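Local coordinates for terminase, large subunit (Bacillus phage spp1, PDB 2WBN), which packages viral DNA into empty capsids as an ATP-driven motor and cuts the genome with its metal-dependent C-terminal nuclease domain, the part described here, at residues D62-V67 and K92-F97; H142-L147 and P182-K187. All coordinates share one frame; numbering follows the deposited sequence.

Contact 1: residues D62-V67 and K92-F97; sequences DPLAFV and KRTADF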
ATOM      1  N   ASP A  62       1.772  15.456  -3.341  1.00 52.13           N
ATOM      2  CA  ASP A  62       1.442  14.038  -3.216  1.00 49.94           C
ATOM      3  C   ASP A  62       0.847  13.713  -1.849  1.00 48.13           C
ATOM      4  O   ASP A  62       1.273  14.296  -0.828  1.00 47.28           O
ATOM      5  CB  ASP A  62       2.675  13.197  -3.486  1.00 50.13           C
ATOM      6  CG  ASP A  62       3.130  13.320  -4.914  1.00 51.49           C
ATOM      7  OD1 ASP A  62       2.444  14.033  -5.697  1.00 54.52           O
ATOM      8  OD2 ASP A  62       4.135  12.706  -5.258  1.00 51.19           O
ATOM      9  N   PRO A  63      -0.184  12.846  -1.829  1.00 46.65           N
ATOM     10  CA  PRO A  63      -0.880  12.571  -0.582  1.00 46.10           C
ATOM     11  C   PRO A  63      -0.179  11.567   0.313  1.00 45.30           C
ATOM     12  O   PRO A  63       0.539  10.682  -0.160  1.00 46.08           O
ATOM     13  CB  PRO A  63      -2.206  11.967  -1.046  1.00 45.52           C
ATOM     14  CG  PRO A  63      -1.838  11.228  -2.298  1.00 47.20           C
ATOM     15  CD  PRO A  63      -0.712  12.035  -2.937  1.00 46.61           C
ATOM     16  N   LEU A  64      -0.463  11.667   1.600  1.00 44.54           N
ATOM     17  CA  LEU A  64      -0.186  10.573   2.510  1.00 43.95           C
ATOM     18  C   LEU A  64      -1.117   9.425   2.092  1.00 43.43           C
ATOM     19  O   LEU A  64      -2.277   9.662   1.741  1.00 43.30           O
ATOM     20  CB  LEU A  64      -0.443  11.006   3.956  1.00 43.97           C
ATOM     21  CG  LEU A  64      -0.425   9.910   5.044  1.00 43.29           C
ATOM     22  CD1 LEU A  64       0.067  10.564   6.359  1.00 43.13           C
ATOM     23  CD2 LEU A  64      -1.801   9.265   5.246  1.00 42.13           C
ATOM     24  N   ALA A  65      -0.603   8.205   2.083  1.00 43.83           N
ATOM     25  CA  ALA A  65      -1.397   7.013   1.737  1.00 45.03           C
ATOM     26  C   ALA A  65      -1.090   5.880   2.713  1.00 44.96           C
ATOM     27  O   ALA A  65       0.052   5.384   2.773  1.00 45.65           O
ATOM     28  CB  ALA A  65      -1.118   6.588   0.312  1.00 45.52           C
ATOM     29  N   PHE A  66      -2.092   5.555   3.535  1.00 45.28           N
ATOM     30  CA  PHE A  66      -2.065   4.402   4.431  1.00 45.88           C
ATOM     31  C   PHE A  66      -2.840   3.249   3.788  1.00 46.10           C
ATOM     32  O   PHE A  66      -3.966   3.448   3.320  1.00 46.18           O
ATOM     33  CB  PHE A  66      -2.719   4.752   5.769  1.00 46.25           C
ATOM     34  CG  PHE A  66      -2.941   3.568   6.667  1.00 46.17           C
ATOM     35  CD1 PHE A  66      -1.898   3.055   7.431  1.00 47.79           C
ATOM     36  CD2 PHE A  66      -4.180   2.959   6.737  1.00 48.15           C
ATOM     37  CE1 PHE A  66      -2.093   1.963   8.253  1.00 48.87           C
ATOM     38  CE2 PHE A  66      -4.385   1.853   7.555  1.00 49.54           C
ATOM     39  CZ  PHE A  66      -3.341   1.353   8.308  1.00 49.18           C
ATOM     40  N   VAL A  67      -2.249   2.057   3.766  1.00 45.54           N
ATOM     41  CA  VAL A  67      -2.950   0.864   3.245  1.00 44.74           C
ATOM     42  C   VAL A  67      -2.887  -0.274   4.265  1.00 44.96           C
ATOM     43  O   VAL A  67      -1.892  -0.417   4.985  1.00 44.21           O
ATOM     44  CB  VAL A  67      -2.390   0.415   1.866  1.00 44.48           C
ATOM     45  CG1 VAL A  67      -2.476   1.570   0.851  1.00 43.38           C
ATOM     46  CG2 VAL A  67      -0.922  -0.146   1.978  1.00 42.67           C
ATOM     47  N   LYS A  92      -1.686  13.679  13.026  1.00 47.07           N
ATOM     48  CA  LYS A  92      -2.755  13.547  14.028  1.00 48.08           C
ATOM     49  C   LYS A  92      -3.950  12.766  13.450  1.00 48.04           C
ATOM     50  O   LYS A  92      -4.430  11.810  14.061  1.00 47.69           O
ATOM     51  CB  LYS A  92      -3.217  14.915  14.533  1.00 48.32           C
ATOM     52  CG  LYS A  92      -4.408  14.838  15.517  1.00 50.79           C
ATOM     53  CD  LYS A  92      -4.493  16.052  16.435  1.00 52.37           C
ATOM     54  CE  LYS A  92      -5.660  15.949  17.436  1.00 53.79           C
ATOM     55  NZ  LYS A  92      -5.629  14.687  18.260  1.00 53.73           N
ATOM     56  N   ARG A  93      -4.402  13.173  12.264  1.00 48.62           N
ATOM     57  CA  ARG A  93      -5.555  12.531  11.582  1.00 48.81           C
ATOM     58  C   ARG A  93      -5.264  11.082  11.225  1.00 48.49           C
ATOM     59  O   ARG A  93      -6.155  10.223  11.279  1.00 48.64           O
ATOM     60  CB  ARG A  93      -5.961  13.304  10.312  1.00 49.51           C
ATOM     61  CG  ARG A  93      -7.111  12.657   9.538  1.00 51.33           C
ATOM     62  CD  ARG A  93      -7.648  13.467   8.349  1.00 55.41           C
ATOM     63  NE  ARG A  93      -8.833  12.791   7.790  1.00 57.78           N
ATOM     64  CZ  ARG A  93      -9.006  12.370   6.529  1.00 59.82           C
ATOM     65  NH1 ARG A  93      -8.085  12.570   5.591  1.00 62.18           N
ATOM     66  NH2 ARG A  93     -10.142  11.742   6.197  1.00 58.08           N
ATOM     67  N   THR A  94      -4.021  10.804  10.863  1.00 47.51           N
ATOM     68  CA  THR A  94      -3.626   9.462  10.486  1.00 47.62           C
ATOM     69  C   THR A  94      -3.647   8.540  11.707  1.00 46.90           C
ATOM     70  O   THR A  94      -4.234   7.451  11.662  1.00 46.21           O
ATOM     71  CB  THR A  94      -2.253   9.492   9.838  1.00 47.95           C
ATOM     72  OG1 THR A  94      -2.295  10.400   8.725  1.00 51.14           O
ATOM     73  CG2 THR A  94      -1.844   8.130   9.361  1.00 47.21           C
ATOM     74  N   ALA A  95      -3.043   8.988  12.806  1.00 45.62           N
ATOM     75  CA  ALA A  95      -3.046   8.203  14.046  1.00 45.44           C
ATOM     76  C   ALA A  95      -4.471   8.011  14.570  1.00 45.62           C
ATOM     77  O   ALA A  95      -4.840   6.910  14.955  1.00 45.49           O
ATOM     78  CB  ALA A  95      -2.151   8.869  15.122  1.00 44.72           C
ATOM     79  N   ASP A  96      -5.284   9.063  14.555  1.00 46.07           N
ATOM     80  CA  ASP A  96      -6.687   8.936  14.973  1.00 46.86           C
ATOM     81  C   ASP A  96      -7.433   7.854  14.171  1.00 46.62           C
ATOM     82  O   ASP A  96      -8.166   7.045  14.745  1.00 46.26           O
ATOM     83  CB  ASP A  96      -7.412  10.289  14.910  1.00 47.13           C
ATOM     84  CG  ASP A  96      -6.921  11.267  15.980  1.00 49.69           C
ATOM     85  OD1 ASP A  96      -6.028  10.888  16.779  1.00 52.19           O
ATOM     86  OD2 ASP A  96      -7.415  12.423  16.032  1.00 52.36           O
ATOM     87  N   PHE A  97      -7.218   7.824  12.861  1.00 46.18           N
ATOM     88  CA  PHE A  97      -7.839   6.829  11.987  1.00 46.67           C
ATOM     89  C   PHE A  97      -7.379   5.422  12.339  1.00 46.85           C
ATOM     90  O   PHE A  97      -8.194   4.490  12.438  1.00 46.76           O
ATOM     91  CB  PHE A  97      -7.532   7.129  10.506  1.00 46.54           C
ATOM     92  CG  PHE A  97      -8.029   6.078   9.570  1.00 47.11           C
ATOM     93  CD1 PHE A  97      -9.369   6.053   9.184  1.00 47.78           C
ATOM     94  CD2 PHE A  97      -7.178   5.102   9.083  1.00 48.06           C
ATOM     95  CE1 PHE A  97      -9.840   5.076   8.316  1.00 47.78           C
ATOM     96  CE2 PHE A  97      -7.648   4.114   8.220  1.00 47.69           C
ATOM     97  CZ  PHE A  97      -8.981   4.110   7.835  1.00 48.22           C
TER
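The rings of Phe66 and Phe97 meet at one corner: CE2 of Phe97 comes to 3.9 Å from CD2 of Phe66, which lies at the edge of the Phe97 ring, near its plane. CE2 of Phe66 is almost as close to that same Phe97 atom, so a single carbon meets the CD2-CE2 bond of Phe66 obliquely. The ring planes are turned about 73° from each other, and the two rings touch without overlapping as a stack. Leu55 and Gln53 of strand 51-56 also touch the Phe66 side chain, while Leu84 and Asp82 of strand 77-86 lie against Phe97. The fold is RNase H-like: strands 51-56, 64-72 and 77-86 run as an antiparallel meander, and helix 91-100 then packs back over the middle strand. With CG of Phe97 anti to its N (chi1 175°), the ring extends from the helix toward the sheet. Two residues earlier on the strand and one turn back along the helix, the ends of Leu64 and Thr94 face each other, with CD1 of Leu64 3.3 Å from OG1 of Thr94 and CD2 at 3.7 Å from it. Neither is a polar bond; the hydroxyl is hydrogen-bonded to the carbonyl oxygen of Ser90, just before the helix. Leu64 also packs on Val89 and Leu55, its side chain about 6 Å from that of the metal-binding Asp56.

Contact 2: residues H142-L147 and P182-K187; sequences HGERWL and PRLEDK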
ATOM      1  N   HIS A 142      11.876  -4.181  -8.208  1.00 52.18           N
ATOM      2  CA  HIS A 142      11.721  -5.504  -7.569  1.00 52.06           C
ATOM      3  C   HIS A 142      10.375  -5.632  -6.868  1.00 51.36           C
ATOM      4  O   HIS A 142       9.659  -6.611  -7.064  1.00 50.12           O
ATOM      5  CB  HIS A 142      12.831  -5.734  -6.519  1.00 52.58           C
ATOM      6  CG  HIS A 142      12.860  -7.120  -5.933  1.00 55.47           C
ATOM      7  ND1 HIS A 142      13.918  -7.988  -6.126  1.00 58.94           N
ATOM      8  CD2 HIS A 142      11.975  -7.781  -5.144  1.00 58.23           C
ATOM      9  CE1 HIS A 142      13.677  -9.123  -5.493  1.00 59.58           C
ATOM     10  NE2 HIS A 142      12.501  -9.027  -4.895  1.00 58.58           N
ATOM     11  N   GLY A 143      10.042  -4.640  -6.042  1.00 50.95           N
ATOM     12  CA  GLY A 143       8.809  -4.685  -5.239  1.00 50.74           C
ATOM     13  C   GLY A 143       7.537  -4.649  -6.058  1.00 50.49           C
ATOM     14  O   GLY A 143       6.531  -5.276  -5.690  1.00 50.15           O
ATOM     15  N   GLU A 144       7.566  -3.887  -7.151  1.00 50.21           N
ATOM     16  CA  GLU A 144       6.438  -3.808  -8.076  1.00 50.32           C
ATOM     17  C   GLU A 144       6.274  -5.102  -8.846  1.00 49.86           C
ATOM     18  O   GLU A 144       5.142  -5.549  -9.080  1.00 49.58           O
ATOM     19  CB  GLU A 144       6.613  -2.638  -9.043  1.00 50.93           C
ATOM     20  CG  GLU A 144       6.598  -1.268  -8.319  1.00 51.86           C
ATOM     21  CD  GLU A 144       6.920  -0.070  -9.216  1.00 54.69           C
ATOM     22  OE1 GLU A 144       7.400  -0.260 -10.355  1.00 54.58           O
ATOM     23  OE2 GLU A 144       6.686   1.084  -8.756  1.00 56.57           O
ATOM     24  N   ARG A 145       7.396  -5.687  -9.260  1.00 48.41           N
ATOM     25  CA  ARG A 145       7.398  -6.980  -9.928  1.00 48.48           C
ATOM     26  C   ARG A 145       6.831  -8.053  -9.017  1.00 47.52           C
ATOM     27  O   ARG A 145       6.058  -8.897  -9.460  1.00 47.75           O
ATOM     28  CB  ARG A 145       8.815  -7.378 -10.384  1.00 48.92           C
ATOM     29  CG  ARG A 145       8.842  -8.697 -11.175  1.00 50.75           C
ATOM     30  CD  ARG A 145      10.247  -9.123 -11.633  1.00 53.64           C
ATOM     31  NE  ARG A 145      10.264 -10.536 -12.038  1.00 55.86           N
ATOM     32  CZ  ARG A 145      11.276 -11.155 -12.651  1.00 57.33           C
ATOM     33  NH1 ARG A 145      12.389 -10.499 -12.971  1.00 57.58           N
ATOM     34  NH2 ARG A 145      11.167 -12.443 -12.962  1.00 58.41           N
ATOM     35  N   TRP A 146       7.196  -8.022  -7.741  1.00 46.80           N
ATOM     36  CA  TRP A 146       6.665  -9.001  -6.799  1.00 46.67           C
ATOM     37  C   TRP A 146       5.146  -8.921  -6.737  1.00 46.48           C
ATOM     38  O   TRP A 146       4.438  -9.945  -6.816  1.00 44.18           O
ATOM     39  CB  TRP A 146       7.265  -8.806  -5.413  1.00 47.15           C
ATOM     40  CG  TRP A 146       6.881  -9.888  -4.446  1.00 47.29           C
ATOM     41  CD1 TRP A 146       7.518 -11.081  -4.245  1.00 46.94           C
ATOM     42  CD2 TRP A 146       5.776  -9.864  -3.547  1.00 45.81           C
ATOM     43  NE1 TRP A 146       6.877 -11.796  -3.266  1.00 46.45           N
ATOM     44  CE2 TRP A 146       5.807 -11.067  -2.815  1.00 46.69           C
ATOM     45  CE3 TRP A 146       4.763  -8.932  -3.280  1.00 45.62           C
ATOM     46  CZ2 TRP A 146       4.854 -11.375  -1.841  1.00 47.31           C
ATOM     47  CZ3 TRP A 146       3.821  -9.235  -2.308  1.00 46.81           C
ATOM     48  CH2 TRP A 146       3.877 -10.441  -1.596  1.00 46.68           C
ATOM     49  N   LEU A 147       4.629  -7.702  -6.626  1.00 46.45           N
ATOM     50  CA  LEU A 147       3.181  -7.513  -6.634  1.00 47.00           C
ATOM     51  C   LEU A 147       2.529  -8.025  -7.938  1.00 47.24           C
ATOM     52  O   LEU A 147       1.469  -8.672  -7.907  1.00 47.78           O
ATOM     53  CB  LEU A 147       2.845  -6.038  -6.391  1.00 47.02           C
ATOM     54  CG  LEU A 147       3.105  -5.478  -4.988  1.00 47.09           C
ATOM     55  CD1 LEU A 147       2.918  -3.961  -5.019  1.00 44.17           C
ATOM     56  CD2 LEU A 147       2.186  -6.132  -3.935  1.00 44.57           C
ATOM     57  N   PRO A 182      10.075  -2.265 -17.598  1.00 61.17           N
ATOM     58  CA  PRO A 182       9.475  -2.920 -16.426  1.00 60.79           C
ATOM     59  C   PRO A 182       9.507  -2.054 -15.154  1.00 60.42           C
ATOM     60  O   PRO A 182       9.741  -2.553 -14.043  1.00 60.45           O
ATOM     61  CB  PRO A 182      10.316  -4.209 -16.277  1.00 61.17           C
ATOM     62  CG  PRO A 182      11.446  -4.109 -17.302  1.00 61.08           C
ATOM     63  CD  PRO A 182      11.474  -2.695 -17.783  1.00 61.26           C
ATOM     64  N   ARG A 183       9.254  -0.760 -15.334  1.00 59.43           N
ATOM     65  CA  ARG A 183       9.144   0.186 -14.259  1.00 58.64           C
ATOM     66  C   ARG A 183       7.757   0.818 -14.407  1.00 57.41           C
ATOM     67  O   ARG A 183       7.395   1.254 -15.505  1.00 56.71           O
ATOM     68  CB  ARG A 183      10.243   1.234 -14.419  1.00 59.11           C
ATOM     69  CG  ARG A 183      10.648   1.951 -13.134  1.00 60.94           C
ATOM     70  CD  ARG A 183      11.698   3.039 -13.414  1.00 64.72           C
ATOM     71  NE  ARG A 183      12.748   2.599 -14.348  1.00 66.62           N
ATOM     72  CZ  ARG A 183      13.524   3.418 -15.066  1.00 69.00           C
ATOM     73  NH1 ARG A 183      13.389   4.745 -14.983  1.00 69.95           N
ATOM     74  NH2 ARG A 183      14.447   2.908 -15.882  1.00 69.11           N
ATOM     75  N   LEU A 184       6.975   0.852 -13.327  1.00 55.97           N
ATOM     76  CA  LEU A 184       5.694   1.561 -13.363  1.00 54.96           C
ATOM     77  C   LEU A 184       5.926   3.062 -13.363  1.00 54.80           C
ATOM     78  O   LEU A 184       6.934   3.552 -12.837  1.00 54.02           O
ATOM     79  CB  LEU A 184       4.801   1.190 -12.166  1.00 54.67           C
ATOM     80  CG  LEU A 184       4.329  -0.264 -12.077  1.00 54.35           C
ATOM     81  CD1 LEU A 184       3.585  -0.507 -10.754  1.00 52.92           C
ATOM     82  CD2 LEU A 184       3.462  -0.600 -13.261  1.00 52.92           C
ATOM     83  N   GLU A 185       4.977   3.788 -13.946  1.00 54.75           N
ATOM     84  CA  GLU A 185       4.949   5.243 -13.838  1.00 54.59           C
ATOM     85  C   GLU A 185       5.056   5.635 -12.376  1.00 54.33           C
ATOM     86  O   GLU A 185       4.501   4.956 -11.498  1.00 53.63           O
ATOM     87  CB  GLU A 185       3.662   5.820 -14.391  1.00 54.87           C
ATOM     88  CG  GLU A 185       3.470   5.628 -15.867  1.00 55.37           C
ATOM     89  CD  GLU A 185       2.019   5.813 -16.313  1.00 58.65           C
ATOM     90  OE1 GLU A 185       1.048   5.386 -15.594  1.00 58.15           O
ATOM     91  OE2 GLU A 185       1.856   6.364 -17.423  1.00 59.42           O
ATOM     92  N   ASP A 186       5.776   6.733 -12.138  1.00 53.57           N
ATOM     93  CA  ASP A 186       5.986   7.277 -10.803  1.00 53.94           C
ATOM     94  C   ASP A 186       5.032   8.449 -10.575  1.00 53.09           C
ATOM     95  O   ASP A 186       5.439   9.591 -10.347  1.00 53.36           O
ATOM     96  CB  ASP A 186       7.446   7.737 -10.654  1.00 54.13           C
ATOM     97  CG  ASP A 186       7.766   8.154  -9.250  1.00 56.55           C
ATOM     98  OD1 ASP A 186       7.014   7.754  -8.332  1.00 62.14           O
ATOM     99  OD2 ASP A 186       8.743   8.897  -9.054  1.00 60.10           O
ATOM    100  N   LYS A 187       3.748   8.156 -10.650  1.00 51.94           N
ATOM    101  CA  LYS A 187       2.723   9.181 -10.655  1.00 51.36           C
ATOM    102  C   LYS A 187       1.400   8.476 -10.383  1.00 49.87           C
ATOM    103  O   LYS A 187       1.187   7.376 -10.885  1.00 47.29           O
ATOM    104  CB  LYS A 187       2.726   9.853 -12.032  1.00 52.05           C
ATOM    105  CG  LYS A 187       1.465  10.593 -12.427  1.00 55.51           C
ATOM    106  CD  LYS A 187       1.654  11.333 -13.749  1.00 58.74           C
ATOM    107  CE  LYS A 187       0.564  12.383 -13.951  1.00 60.48           C
ATOM    108  NZ  LYS A 187       0.824  13.633 -13.149  1.00 63.26           N
TER
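Glu144 reaches from helix 140-148 to the backbone of Leu184, whose N-H donates to OE1 at 3.2 Å. The bond is fairly straight, 162° at the hydrogen, and meets the carboxylate on its syn side, 28° out of plane. Around it the packing is close: the two side chains run antiparallel alongside one another, with CD of Glu144 3.7 Å from CD1 of Leu184 and OE1 3.5 Å from CB of Leu184. An extended chain beyond CG (chi2 174°) lets the glutamate span the space between helix and loop. Leu184 lies just past a corner in the chain of the RNase H-like nuclease domain, where Arg183 and Glu185 still pair by backbone hydrogen bonds with Gln173 and Asp171 in antiparallel fashion; the loop then continues to helix 190-198, which carries the metal ligands His190 and Asp193. Tyr172, Pro29 and Phe30 also touch the leucine, while Arg196 touches Glu144, whose side chain lies about 5 Å from that of Asp193. Toward solvent the contact thins out. The exposed Arg183 turns its CB away from the helix and approaches Glu144 through its backbone, its C atom 4.2 Å from OE1.

In the fold
Contact 1 closes before contact 2 opens along the chain, and the two lie on opposite sides of its centre, about 23 Å apart between their centres. At their nearest atoms they are about 6 Å from each other and do not touch. Both belong to the same RNase H-like nuclease domain. Contact 1 sets helix 91-100 against the central sheet; contact 2 ties helix 140-148 to the loop leading into helix 190-198. Helix 190-198 touches both neighbourhoods: Val67 of strand 64-72 packs on it, and Glu144 touches its Arg196. Asp56 ends the strand beside contact 1, while His190 and Asp193 lie on the helix after contact 2, so the two flank different parts of the metal site.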